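Local coordinates for glycosyl transferase family 9 (Veillonella parvula, PDB 3TOV), which probably transfers a sugar, such as a heptose, from a nucleotide-activated donor to an acceptor, as in related GT-B glycosyltransferases of family 9, at residues 17-22 and 47-52; 32-37 and 152-157; 43-48 and 62-67; 200-205 and 328-333; 285-290 and 302-307. One frame throughout, in Å; residues are numbered along the deposited sequence.

How the contacts relate
The five contacts illustrate how a GT-B enzyme builds two similar Rossmann-like domains, each round a six-stranded parallel sheet of order 3-2-1-4-5-6. Contacts 1, 2 and 3 belong to the first, contacts 4 and 5 to the second. Contact 3 pairs the outermost strand 61-65 with strand 40-46; contact 1, centred about 8 Å away, shares Glu47 and Lys48 with it and lies where the domains meet. Contact 2 lies at the surface, about 23 Å from contact 1 between centres. In the second domain, contacts 4 and 5 touch, their centres about 11 Å apart, with contact 5 between the segments of contact 4 along the chain. Substrates of GT-B enzymes typically bind in the cleft between the domains.

Contact 1: residues 17-22 and 47-52; sequences MHLGDV and EKLQQV
The flat group at the centre of this contact is the peptide joining His18 to Leu19: methyl CD1 of Leu49 lies over one of its faces, 3.4 Å from His18 C. At the carbonyl end of that peptide, His18 O accepts the hydrogen bond from Val22 N, the first closing turn of helix 19-23. The setting is the first strand-to-helix turn of a Rossmann-like domain, met here by the short 3-10 piece that follows strand 40-46. His18 holds the N-cap position. Leu49 does most of the touching. With CG anti to its carbonyl carbon (chi1 -50°) and CD1 extended beyond CG, it drives one methyl into the start of the helix, where CD1 also comes 3.7 Å from Val22 CG2; its other methyl, CD2, rests against Leu19 CB at 3.8 Å. Val52, one turn further on, adds a second row. The backbone itself links the two rows, since Val52 N donates to Leu49 O. No hydrogen bond crosses between the segments; methyl groups meet one another and the main chain at the helix start. Leu252 of helix 252-260, in the other domain, touches both Leu49 and Val52, which places this cluster where the two domains meet. Val52 uses its two branches separately: CG2 reaches Leu19 CD1 at 3.9 Å, while CG1 faces Val22 CG1 at 4.2 Å.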
# COMPACT_ATOMS: atom_id res chain seq x y z
N MSE A 17 -4.77 3.82 -10.09
CA MSE A 17 -5.58 3.49 -8.93
C MSE A 17 -5.10 4.18 -7.65
O MSE A 17 -4.43 5.22 -7.69
CB MSE A 17 -5.66 1.98 -8.72
CG MSE A 17 -6.39 1.25 -9.85
SE MSE A 17 -6.75 -0.67 -9.55
CE MSE A 17 -8.24 -0.46 -8.30
N HIS A 18 -5.48 3.60 -6.52
CA HIS A 18 -5.34 4.26 -5.24
C HIS A 18 -4.06 3.87 -4.52
O HIS A 18 -3.41 2.89 -4.88
CB HIS A 18 -6.56 3.94 -4.41
CG HIS A 18 -7.77 4.72 -4.81
ND1 HIS A 18 -7.70 5.81 -5.65
CD2 HIS A 18 -9.08 4.58 -4.47
CE1 HIS A 18 -8.92 6.32 -5.81
NE2 HIS A 18 -9.77 5.59 -5.11
N LEU A 19 -3.69 4.63 -3.49
CA LEU A 19 -2.42 4.41 -2.78
C LEU A 19 -2.07 2.94 -2.55
O LEU A 19 -0.94 2.52 -2.81
CB LEU A 19 -2.43 5.15 -1.44
CG LEU A 19 -1.26 4.84 -0.52
CD1 LEU A 19 0.03 5.34 -1.13
CD2 LEU A 19 -1.46 5.42 0.87
N GLY A 20 -3.03 2.17 -2.06
CA GLY A 20 -2.80 0.76 -1.76
C GLY A 20 -2.57 -0.07 -3.00
O GLY A 20 -1.54 -0.73 -3.16
N ASP A 21 -3.56 -0.05 -3.89
CA ASP A 21 -3.44 -0.77 -5.14
C ASP A 21 -2.11 -0.45 -5.81
O ASP A 21 -1.47 -1.32 -6.35
CB ASP A 21 -4.61 -0.46 -6.06
CG ASP A 21 -5.97 -0.76 -5.41
OD1 ASP A 21 -6.42 -1.92 -5.46
OD2 ASP A 21 -6.59 0.18 -4.86
N VAL A 22 -1.67 0.80 -5.75
CA VAL A 22 -0.41 1.16 -6.42
C VAL A 22 0.80 0.46 -5.81
O VAL A 22 1.56 -0.21 -6.52
CB VAL A 22 -0.17 2.68 -6.48
CG1 VAL A 22 1.30 2.98 -6.81
CG2 VAL A 22 -1.07 3.30 -7.51
N GLU A 47 -1.54 12.03 -10.29
CA GLU A 47 -0.72 13.09 -9.70
C GLU A 47 -0.39 12.93 -8.21
O GLU A 47 0.77 13.08 -7.82
CB GLU A 47 -1.33 14.47 -9.98
CG GLU A 47 -2.05 15.13 -8.79
CD GLU A 47 -3.57 15.27 -8.97
OE1 GLU A 47 -4.29 14.24 -8.92
OE2 GLU A 47 -4.05 16.42 -9.15
N LYS A 48 -1.39 12.62 -7.39
CA LYS A 48 -1.23 12.59 -5.93
C LYS A 48 -0.22 11.54 -5.44
O LYS A 48 0.69 11.83 -4.66
CB LYS A 48 -2.58 12.39 -5.24
CG LYS A 48 -3.74 13.04 -6.00
CD LYS A 48 -4.89 13.48 -5.09
CE LYS A 48 -5.72 14.60 -5.75
NZ LYS A 48 -6.81 15.11 -4.86
N LEU A 49 -0.38 10.32 -5.92
CA LEU A 49 0.43 9.23 -5.41
C LEU A 49 1.86 9.32 -5.93
O LEU A 49 2.66 8.41 -5.73
CB LEU A 49 -0.19 7.88 -5.78
CG LEU A 49 -1.68 7.73 -5.45
CD1 LEU A 49 -2.22 6.39 -5.92
CD2 LEU A 49 -1.89 7.92 -3.96
N GLN A 50 2.17 10.42 -6.59
CA GLN A 50 3.42 10.49 -7.35
C GLN A 50 4.67 10.30 -6.49
O GLN A 50 5.64 9.69 -6.96
CB GLN A 50 3.49 11.77 -8.19
CG GLN A 50 4.58 12.75 -7.83
CD GLN A 50 4.12 14.18 -8.04
OE1 GLN A 50 3.03 14.41 -8.57
NE2 GLN A 50 4.93 15.14 -7.62
N GLN A 51 4.67 10.79 -5.26
CA GLN A 51 5.87 10.68 -4.42
C GLN A 51 6.20 9.21 -4.12
O GLN A 51 7.31 8.87 -3.72
CB GLN A 51 5.71 11.47 -3.13
CG GLN A 51 4.79 12.64 -3.24
CD GLN A 51 4.99 13.64 -2.11
OE1 GLN A 51 6.10 13.80 -1.60
NE2 GLN A 51 3.92 14.31 -1.71
N VAL A 52 5.23 8.34 -4.35
CA VAL A 52 5.39 6.91 -4.10
C VAL A 52 6.35 6.22 -5.09
O VAL A 52 7.07 5.28 -4.75
CB VAL A 52 4.02 6.24 -4.15
CG1 VAL A 52 4.16 4.74 -4.33
CG2 VAL A 52 3.24 6.59 -2.89

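Contact 2: residues 32-37 and 152-157; sequences LRKAAP and VTDTSN
Lys34 carries the polar half of this contact, sending its chain from the last turn of helix 26-35 across to the loop 152-157. The chain is bent at its third torsion (chi3 -75°), which brings NZ round between Asp154 and Ser156. There the ammonium forms a salt bridge with Asp154 OD1 at 2.6 Å, approaching from above the carboxylate plane, and donates a second bond to the main-chain Ser156 O at 2.8 Å, again from outside the carbonyl plane. Asp154 OD1 is gripped twice: Ser156 OG donates to it at 2.7 Å on the syn side, reaching it from the face opposite to the one used by Lys34. The hydroxyl thus steadies the carboxylate that receives the lysine, a small second-shell effect, and the positive charge would probably favour the ionised carboxylate. Before reaching NZ, the chain of Lys34 crosses Asp154 at about a right angle, its CD 3.7 Å from Asp154 CG. Ala35 comes next and supplies the apolar half, its CB meeting Val152 CG2 at 3.9 Å. The segment 152-157 has no regular structure and belongs to the surface loop that links helix 139-149 to helix 166-178 along the chain. Within the fold, Val152 also touches Val31 of helix 26-35, and that helix packs through Leu32 on both Leu147 of helix 139-149 and Ile41 of strand 40-46.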
# COMPACT_ATOMS: atom_id res chain seq x y z
N LEU A 32 9.29 -7.23 -13.60
CA LEU A 32 9.37 -6.73 -14.96
C LEU A 32 10.80 -6.41 -15.27
O LEU A 32 11.38 -6.96 -16.19
CB LEU A 32 8.54 -5.47 -15.11
CG LEU A 32 8.74 -4.85 -16.49
CD1 LEU A 32 8.27 -5.84 -17.56
CD2 LEU A 32 8.02 -3.52 -16.63
N ARG A 33 11.38 -5.50 -14.49
CA ARG A 33 12.74 -5.05 -14.74
C ARG A 33 13.77 -6.20 -14.75
O ARG A 33 14.86 -6.07 -15.32
CB ARG A 33 13.11 -3.94 -13.73
CG ARG A 33 14.59 -3.58 -13.68
CD ARG A 33 15.10 -3.01 -14.98
NE ARG A 33 14.64 -1.65 -15.18
CZ ARG A 33 14.47 -1.10 -16.38
NH1 ARG A 33 14.04 0.15 -16.48
NH2 ARG A 33 14.73 -1.81 -17.47
N LYS A 34 13.42 -7.33 -14.15
CA LYS A 34 14.32 -8.48 -14.13
C LYS A 34 14.37 -9.12 -15.51
O LYS A 34 15.44 -9.50 -16.00
CB LYS A 34 13.84 -9.51 -13.11
CG LYS A 34 14.94 -10.04 -12.21
CD LYS A 34 14.51 -11.30 -11.49
CE LYS A 34 13.54 -11.01 -10.36
NZ LYS A 34 13.32 -12.27 -9.58
N ALA A 35 13.19 -9.24 -16.12
CA ALA A 35 13.02 -9.83 -17.44
C ALA A 35 13.23 -8.80 -18.55
O ALA A 35 13.20 -9.14 -19.73
CB ALA A 35 11.63 -10.45 -17.57
N ALA A 36 13.46 -7.55 -18.17
CA ALA A 36 13.63 -6.49 -19.15
C ALA A 36 14.77 -5.56 -18.78
O ALA A 36 14.63 -4.33 -18.86
CB ALA A 36 12.34 -5.70 -19.28
N PRO A 37 15.92 -6.14 -18.39
CA PRO A 37 17.05 -5.40 -17.83
C PRO A 37 17.41 -4.17 -18.65
O PRO A 37 17.84 -3.16 -18.09
CB PRO A 37 18.20 -6.41 -17.90
CG PRO A 37 17.53 -7.72 -17.84
CD PRO A 37 16.26 -7.55 -18.62
N VAL A 152 6.78 -14.93 -18.43
CA VAL A 152 7.82 -14.76 -17.43
C VAL A 152 7.88 -15.98 -16.51
O VAL A 152 6.89 -16.71 -16.34
CB VAL A 152 7.62 -13.45 -16.65
CG1 VAL A 152 8.31 -13.52 -15.29
CG2 VAL A 152 8.16 -12.30 -17.47
N THR A 153 9.05 -16.22 -15.92
CA THR A 153 9.30 -17.45 -15.19
C THR A 153 9.90 -17.14 -13.83
O THR A 153 9.46 -17.66 -12.80
CB THR A 153 10.28 -18.32 -15.98
OG1 THR A 153 9.71 -18.60 -17.26
CG2 THR A 153 10.60 -19.62 -15.25
N ASP A 154 10.93 -16.30 -13.84
CA ASP A 154 11.55 -15.82 -12.62
C ASP A 154 10.67 -14.73 -11.97
O ASP A 154 10.59 -13.59 -12.46
CB ASP A 154 12.94 -15.28 -12.96
CG ASP A 154 13.75 -14.94 -11.74
OD1 ASP A 154 13.16 -14.56 -10.70
OD2 ASP A 154 15.00 -15.04 -11.84
N THR A 155 9.98 -15.08 -10.89
CA THR A 155 9.02 -14.16 -10.30
C THR A 155 9.40 -13.80 -8.87
O THR A 155 8.76 -12.96 -8.23
CB THR A 155 7.57 -14.70 -10.38
OG1 THR A 155 7.45 -15.90 -9.62
CG2 THR A 155 7.18 -14.98 -11.82
N SER A 156 10.47 -14.42 -8.38
CA SER A 156 10.94 -14.22 -7.02
C SER A 156 11.24 -12.77 -6.71
O SER A 156 12.36 -12.32 -6.91
CB SER A 156 12.23 -14.99 -6.84
OG SER A 156 13.06 -14.82 -7.98
N ASN A 157 10.26 -12.03 -6.20
CA ASN A 157 10.49 -10.64 -5.86
C ASN A 157 10.74 -10.45 -4.37
O ASN A 157 10.60 -11.39 -3.60
CB ASN A 157 9.30 -9.79 -6.27
CG ASN A 157 8.12 -9.96 -5.35
OD1 ASN A 157 8.02 -9.29 -4.32
ND2 ASN A 157 7.22 -10.87 -5.70

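Contact 3: residues 43-48 and 62-67; sequences YVIDEK and LIVVDK
Strands 40-46 and 61-65 form the outer pair of a parallel sheet, with Tyr43 opposite Leu62 in register; the axes of the short segments 43-46 and 62-65 diverge by 29°. The most regular bond runs from Ile63 N to Tyr43 O, 2.9 Å long and nearly straight at 170°. Beyond it the ladder becomes irregular: Ile45 N to Ile63 O, at 3.4 Å, and Val65 N to Ile45 O are both weak, and the last bond, Glu47 N to Val65 O, is modelled doubtfully short. On one face Tyr43, Ile45, Leu62 and Val64 stand together. Tyr43 and Leu62 lie side by side, Tyr43 CB 4.0 Å from Leu62 CD1, and Val64 CG2 rests against Glu47 CB at 3.5 Å. This face meets helix 19-23 through Val22, and the Tyr43 hydroxyl is hydrogen-bonded to Thr25. The other face carries Val44, Ile63 and Val65. Val44 CG1, anti to its own backbone N (chi1 -173°), touches Ile63 CG1 at 3.9 Å and Val65 CG1 at 4.0 Å, while Val80 and Ile84 of helix 70-87 pack against Ile63. Past the strand ends the contact turns polar: Asp46 OD1 has a long salt bridge to the poorly ordered Lys67 NZ, 3.9 Å away. Parallel strands covered by helices on both faces are the build of a Rossmann-like alpha/beta sheet.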
# COMPACT_ATOMS: atom_id res chain seq x y z
N TYR A 43 6.24 4.53 -16.19
CA TYR A 43 5.05 4.34 -15.35
C TYR A 43 4.12 5.54 -15.39
O TYR A 43 4.57 6.67 -15.50
CB TYR A 43 5.47 4.15 -13.91
CG TYR A 43 4.45 3.45 -13.01
CD1 TYR A 43 4.63 2.12 -12.66
CD2 TYR A 43 3.34 4.12 -12.50
CE1 TYR A 43 3.75 1.47 -11.84
CE2 TYR A 43 2.44 3.47 -11.68
CZ TYR A 43 2.65 2.14 -11.35
OH TYR A 43 1.79 1.44 -10.53
N VAL A 44 2.83 5.29 -15.26
CA VAL A 44 1.84 6.35 -15.29
C VAL A 44 0.83 6.23 -14.13
O VAL A 44 -0.11 5.44 -14.20
CB VAL A 44 1.09 6.33 -16.62
CG1 VAL A 44 0.17 7.53 -16.74
CG2 VAL A 44 2.10 6.30 -17.77
N ILE A 45 1.05 7.02 -13.07
CA ILE A 45 0.12 7.13 -11.93
C ILE A 45 -0.72 8.39 -11.99
O ILE A 45 -0.63 9.18 -12.94
CB ILE A 45 0.81 7.27 -10.54
CG1 ILE A 45 2.32 7.46 -10.68
CG2 ILE A 45 0.38 6.20 -9.56
CD1 ILE A 45 2.67 8.88 -11.12
N ASP A 46 -1.50 8.57 -10.93
CA ASP A 46 -2.30 9.77 -10.72
C ASP A 46 -1.52 10.77 -9.88
O ASP A 46 -0.91 10.40 -8.87
CB ASP A 46 -3.63 9.39 -10.06
CG ASP A 46 -4.04 10.36 -8.97
OD1 ASP A 46 -4.85 11.28 -9.24
OD2 ASP A 46 -3.56 10.19 -7.83
N GLU A 47 -1.54 12.03 -10.29
CA GLU A 47 -0.72 13.09 -9.70
C GLU A 47 -0.39 12.93 -8.21
O GLU A 47 0.77 13.08 -7.82
CB GLU A 47 -1.33 14.47 -9.98
CG GLU A 47 -2.05 15.13 -8.79
CD GLU A 47 -3.57 15.27 -8.97
OE1 GLU A 47 -4.29 14.24 -8.92
OE2 GLU A 47 -4.05 16.42 -9.15
N LYS A 48 -1.39 12.62 -7.39
CA LYS A 48 -1.23 12.59 -5.93
C LYS A 48 -0.22 11.54 -5.44
O LYS A 48 0.69 11.83 -4.66
CB LYS A 48 -2.58 12.39 -5.24
CG LYS A 48 -3.74 13.04 -6.00
CD LYS A 48 -4.89 13.48 -5.09
CE LYS A 48 -5.72 14.60 -5.75
NZ LYS A 48 -6.81 15.11 -4.86
N LEU A 62 8.57 8.38 -15.04
CA LEU A 62 7.28 8.40 -14.36
C LEU A 62 6.50 9.65 -14.77
O LEU A 62 6.99 10.77 -14.66
CB LEU A 62 7.52 8.42 -12.84
CG LEU A 62 6.37 8.72 -11.89
CD1 LEU A 62 5.29 7.73 -12.11
CD2 LEU A 62 6.86 8.66 -10.47
N ILE A 63 5.28 9.44 -15.26
CA ILE A 63 4.45 10.54 -15.74
C ILE A 63 3.07 10.49 -15.07
O ILE A 63 2.42 9.45 -15.07
CB ILE A 63 4.30 10.55 -17.30
CG1 ILE A 63 2.89 10.19 -17.73
CG2 ILE A 63 5.32 9.61 -17.98
CD1 ILE A 63 2.74 10.19 -19.23
N VAL A 64 2.65 11.61 -14.48
CA VAL A 64 1.45 11.62 -13.63
C VAL A 64 0.24 12.22 -14.34
O VAL A 64 0.37 12.76 -15.42
CB VAL A 64 1.72 12.37 -12.32
CG1 VAL A 64 3.20 12.40 -12.05
CG2 VAL A 64 1.17 13.79 -12.39
N VAL A 65 -0.95 12.08 -13.76
CA VAL A 65 -2.15 12.72 -14.32
C VAL A 65 -3.09 13.28 -13.25
O VAL A 65 -3.12 12.75 -12.14
CB VAL A 65 -2.98 11.74 -15.21
CG1 VAL A 65 -2.11 10.67 -15.80
CG2 VAL A 65 -4.12 11.13 -14.40
N ASP A 66 -3.85 14.32 -13.57
CA ASP A 66 -4.86 14.85 -12.65
C ASP A 66 -6.26 14.42 -13.05
O ASP A 66 -6.45 13.76 -14.07
CB ASP A 66 -4.81 16.37 -12.58
CG ASP A 66 -3.42 16.90 -12.32
OD1 ASP A 66 -2.48 16.42 -12.99
OD2 ASP A 66 -3.27 17.77 -11.44
N LYS A 67 -7.25 14.79 -12.25
CA LYS A 67 -8.64 14.48 -12.57
C LYS A 67 -9.65 15.14 -11.64
O LYS A 67 -9.32 15.56 -10.53
CB LYS A 67 -8.87 12.96 -12.61
CG LYS A 67 -8.15 12.19 -11.51
CD LYS A 67 -8.66 12.55 -10.13
CE LYS A 67 -7.81 11.91 -9.05
NZ LYS A 67 -8.26 12.31 -7.69

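Contact 4: residues 200-205 and 328-333; sequences RWPAER and GLSVIS
Leu329 to Ile332 fold into a type I turn, closed by Ile332 N donating to Leu329 O at 3.0 Å, and this turn lies against Trp201: Trp201 CA is 5.7 Å from Leu329 CA. In the 200-205 segment the chain passes through Pro202, the N-cap residue, into helix 203-216, so that Arg205 in the first turn faces the same loop. Two flat side chains then carry the contact. The indole of Trp201 presents its N-H in the ring plane: NE1 donates to Ile332 O at 3.2 Å (147°), arriving from above the plane of that carbonyl. Its neighbour CD1 meets Leu329 CB at 4.1 Å, while Arg205 CB lies over the rim of one ring face, 3.4 Å above the plane. Arg205 leaves its helix with CG beside the backbone N (chi1 -57°) and runs extended from CG to NE, which delivers the guanidinium to the carbonyls of the turn. NH1 gives its stronger bond to Ser330 O, 2.8 Å away and near the guanidinium plane; the one to Ile332 O is weak and of doubtful length, and NH2 adds a weak one to Ser330 O. Pro202 CG lies over the rim of one guanidinium face, 3.6 Å above it. Further in, Trp201 packs edge-to-face with Phe206, and Leu286 of the sheet lies against Trp201, Leu329 and Ile332. The chemistry implies that N-H groups of Trp201, just before helix 203-216, and of Arg205 in its first turn satisfy Ile332 O and Ser330 O respectively, ahead of helix 334-347.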
# COMPACT_ATOMS: atom_id res chain seq x y z
N ARG A 200 -12.95 0.39 12.16
CA ARG A 200 -12.50 1.25 13.25
C ARG A 200 -12.54 0.54 14.59
O ARG A 200 -13.59 0.09 15.04
CB ARG A 200 -13.40 2.47 13.33
CG ARG A 200 -13.30 3.39 12.14
CD ARG A 200 -14.53 4.26 12.06
NE ARG A 200 -14.55 5.05 10.83
CZ ARG A 200 -15.65 5.56 10.30
NH1 ARG A 200 -15.58 6.26 9.17
NH2 ARG A 200 -16.81 5.36 10.89
N TRP A 201 -11.39 0.43 15.23
CA TRP A 201 -11.35 -0.13 16.56
C TRP A 201 -11.85 0.92 17.52
O TRP A 201 -11.53 2.11 17.37
CB TRP A 201 -9.92 -0.48 16.94
CG TRP A 201 -9.81 -1.63 17.84
CD1 TRP A 201 -10.67 -2.68 17.96
CD2 TRP A 201 -8.75 -1.87 18.77
NE1 TRP A 201 -10.21 -3.57 18.90
CE2 TRP A 201 -9.03 -3.10 19.41
CE3 TRP A 201 -7.58 -1.18 19.11
CZ2 TRP A 201 -8.18 -3.63 20.37
CZ3 TRP A 201 -6.75 -1.72 20.07
CH2 TRP A 201 -7.06 -2.93 20.70
N PRO A 202 -12.64 0.51 18.51
CA PRO A 202 -13.05 1.45 19.54
C PRO A 202 -11.89 2.36 19.95
O PRO A 202 -10.75 1.89 20.12
CB PRO A 202 -13.46 0.51 20.68
CG PRO A 202 -14.08 -0.62 19.95
CD PRO A 202 -13.20 -0.83 18.73
N ALA A 203 -12.18 3.65 20.09
CA ALA A 203 -11.14 4.65 20.31
C ALA A 203 -10.38 4.37 21.60
O ALA A 203 -9.15 4.47 21.64
CB ALA A 203 -11.76 6.04 20.34
N GLU A 204 -11.12 4.00 22.64
CA GLU A 204 -10.54 3.78 23.96
C GLU A 204 -9.60 2.59 24.00
O GLU A 204 -8.66 2.58 24.79
CB GLU A 204 -11.63 3.62 25.01
CG GLU A 204 -11.97 2.19 25.31
CD GLU A 204 -13.46 2.00 25.55
OE1 GLU A 204 -13.91 2.11 26.72
OE2 GLU A 204 -14.18 1.74 24.55
N ARG A 205 -9.84 1.58 23.15
CA ARG A 205 -8.94 0.44 23.09
C ARG A 205 -7.57 0.85 22.58
O ARG A 205 -6.55 0.42 23.12
CB ARG A 205 -9.51 -0.68 22.22
CG ARG A 205 -10.87 -1.15 22.66
CD ARG A 205 -11.24 -2.50 22.07
NE ARG A 205 -12.61 -2.83 22.46
CZ ARG A 205 -13.26 -3.92 22.07
NH1 ARG A 205 -12.68 -4.80 21.28
NH2 ARG A 205 -14.50 -4.11 22.48
N GLY A 328 -18.15 -6.15 13.99
CA GLY A 328 -16.94 -5.60 13.40
C GLY A 328 -15.57 -5.97 13.95
O GLY A 328 -15.24 -7.14 14.03
N LEU A 329 -14.76 -4.97 14.30
CA LEU A 329 -13.42 -5.20 14.83
C LEU A 329 -13.48 -5.29 16.32
O LEU A 329 -12.44 -5.48 16.97
CB LEU A 329 -12.48 -4.05 14.50
CG LEU A 329 -11.68 -4.20 13.23
CD1 LEU A 329 -12.65 -4.27 12.09
CD2 LEU A 329 -10.72 -3.04 13.07
N SER A 330 -14.68 -5.13 16.87
CA SER A 330 -14.86 -5.06 18.31
C SER A 330 -14.66 -6.41 18.95
O SER A 330 -14.65 -6.53 20.18
CB SER A 330 -16.23 -4.50 18.65
OG SER A 330 -16.30 -3.12 18.30
N VAL A 331 -14.50 -7.44 18.14
CA VAL A 331 -14.20 -8.75 18.69
C VAL A 331 -12.72 -8.90 19.03
O VAL A 331 -12.31 -9.90 19.64
CB VAL A 331 -14.67 -9.89 17.77
CG1 VAL A 331 -16.18 -9.87 17.65
CG2 VAL A 331 -14.00 -9.79 16.41
N ILE A 332 -11.92 -7.90 18.65
CA ILE A 332 -10.49 -7.95 18.98
C ILE A 332 -10.16 -7.26 20.30
O ILE A 332 -10.70 -6.21 20.62
CB ILE A 332 -9.62 -7.37 17.87
CG1 ILE A 332 -10.10 -7.85 16.49
CG2 ILE A 332 -8.17 -7.77 18.10
CD1 ILE A 332 -9.04 -7.75 15.40
N SER A 333 -9.25 -7.88 21.06
CA SER A 333 -8.96 -7.48 22.43
C SER A 333 -7.71 -6.66 22.54
O SER A 333 -6.72 -6.90 21.84
CB SER A 333 -8.73 -8.73 23.27
OG SER A 333 -9.52 -9.79 22.79

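Contact 5: residues 285-290 and 302-307; sequences ALYGPS and AIVLET
Val304 CG1 meets the ring of Tyr287 obliquely, 3.4 Å from CD2, and makes the apolar centre of this parallel strand pair. The phenol is swung there by a first torsion of -74°, which turns CG away from the tyrosine's own carbonyl. The other branch, Val304 CG2, lies 4.3 Å from Ala285 CB, and Ala285 CB sits in plane at the edge of the Tyr287 ring, so the three side chains form one compact patch, with Pro292 of helix 292-295 packing on both Tyr287 and Val304. The opposite face of the sheet holds Leu286 and Leu305, whose CD1 atoms are 4.4 Å apart; Ile332, from the turn before helix 334-347, touches both. Between the faces runs the backbone ladder: Ala285 N donates to Ile303 O at 3.0 Å (173°), and Leu305 N to Ala285 O at 2.9 Å. Tyr287 N continues it only with a weak bond to Leu305 O. At the polar edge the strands give way to loop and helix. Glu306 is the N-cap of helix 307-316. Thr307 N then donates to Gly288 O at 3.0 Å, reaching it from above the carbonyl plane, and Thr307 OG1 adds a weak bond to the same oxygen. In this beta-alpha-beta unit, strand 283-286, helix 292-295 and strand 302-305, the chemistry implies that pairing continues past the sheet: Gly288 O serves a first-turn amide of the following helix, fixing its start against the loop that leaves strand 283-286.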
# COMPACT_ATOMS: atom_id res chain seq x y z
N ALA A 285 -2.06 -6.25 12.20
CA ALA A 285 -3.11 -5.76 11.33
C ALA A 285 -4.48 -6.25 11.77
O ALA A 285 -4.69 -7.44 11.98
CB ALA A 285 -2.82 -6.18 9.90
N LEU A 286 -5.43 -5.33 11.89
CA LEU A 286 -6.75 -5.69 12.39
C LEU A 286 -7.76 -5.85 11.28
O LEU A 286 -8.34 -4.88 10.82
CB LEU A 286 -7.25 -4.64 13.38
CG LEU A 286 -6.70 -4.75 14.80
CD1 LEU A 286 -5.24 -4.37 14.88
CD2 LEU A 286 -7.51 -3.86 15.70
N TYR A 287 -7.95 -7.10 10.85
CA TYR A 287 -9.05 -7.44 9.95
C TYR A 287 -10.18 -7.95 10.80
O TYR A 287 -9.97 -8.68 11.77
CB TYR A 287 -8.59 -8.56 9.02
CG TYR A 287 -7.65 -8.10 7.95
CD1 TYR A 287 -8.04 -8.09 6.62
CD2 TYR A 287 -6.37 -7.65 8.26
CE1 TYR A 287 -7.20 -7.66 5.63
CE2 TYR A 287 -5.51 -7.21 7.27
CZ TYR A 287 -5.93 -7.22 5.96
OH TYR A 287 -5.10 -6.79 4.95
N GLY A 288 -11.41 -7.58 10.48
CA GLY A 288 -12.50 -8.06 11.31
C GLY A 288 -12.87 -9.46 10.89
O GLY A 288 -12.09 -10.41 11.06
N PRO A 289 -14.08 -9.59 10.34
CA PRO A 289 -14.58 -10.71 9.54
C PRO A 289 -14.17 -10.52 8.09
O PRO A 289 -14.89 -10.95 7.18
CB PRO A 289 -16.09 -10.51 9.64
CG PRO A 289 -16.24 -9.03 9.64
CD PRO A 289 -15.10 -8.55 10.51
N SER A 290 -13.05 -9.86 7.86
CA SER A 290 -12.61 -9.56 6.51
C SER A 290 -11.38 -10.39 6.16
O SER A 290 -10.47 -10.58 6.97
CB SER A 290 -12.32 -8.07 6.40
OG SER A 290 -11.97 -7.53 7.67
N ALA A 302 4.26 -10.04 9.59
CA ALA A 302 3.06 -9.50 10.23
C ALA A 302 2.27 -10.55 11.01
O ALA A 302 2.68 -11.70 11.16
CB ALA A 302 2.16 -8.82 9.18
N ILE A 303 1.13 -10.13 11.54
CA ILE A 303 0.21 -10.99 12.25
C ILE A 303 -1.14 -10.33 12.04
O ILE A 303 -1.36 -9.20 12.45
CB ILE A 303 0.46 -11.01 13.77
CG1 ILE A 303 1.77 -11.68 14.13
CG2 ILE A 303 -0.65 -11.72 14.51
CD1 ILE A 303 2.01 -11.59 15.62
N VAL A 304 -2.04 -11.06 11.41
CA VAL A 304 -3.35 -10.55 11.10
C VAL A 304 -4.35 -11.10 12.12
O VAL A 304 -4.47 -12.31 12.29
CB VAL A 304 -3.71 -10.98 9.68
CG1 VAL A 304 -5.15 -10.62 9.32
CG2 VAL A 304 -2.71 -10.36 8.74
N LEU A 305 -5.04 -10.21 12.82
CA LEU A 305 -6.00 -10.63 13.82
C LEU A 305 -7.38 -10.61 13.19
O LEU A 305 -7.89 -9.54 12.88
CB LEU A 305 -5.97 -9.69 15.03
CG LEU A 305 -4.58 -9.45 15.65
CD1 LEU A 305 -4.59 -8.37 16.71
CD2 LEU A 305 -4.00 -10.75 16.19
N GLU A 306 -7.96 -11.79 12.99
CA GLU A 306 -9.34 -11.86 12.51
C GLU A 306 -10.28 -12.55 13.49
O GLU A 306 -9.87 -13.09 14.51
CB GLU A 306 -9.40 -12.50 11.11
CG GLU A 306 -8.22 -13.40 10.78
CD GLU A 306 -8.23 -13.87 9.34
OE1 GLU A 306 -9.24 -13.63 8.62
OE2 GLU A 306 -7.21 -14.48 8.93
N THR A 307 -11.57 -12.52 13.16
CA THR A 307 -12.61 -13.05 14.02
C THR A 307 -12.37 -14.47 14.61
O THR A 307 -12.49 -14.65 15.82
CB THR A 307 -13.98 -12.97 13.32
OG1 THR A 307 -14.37 -11.60 13.18
CG2 THR A 307 -15.05 -13.71 14.15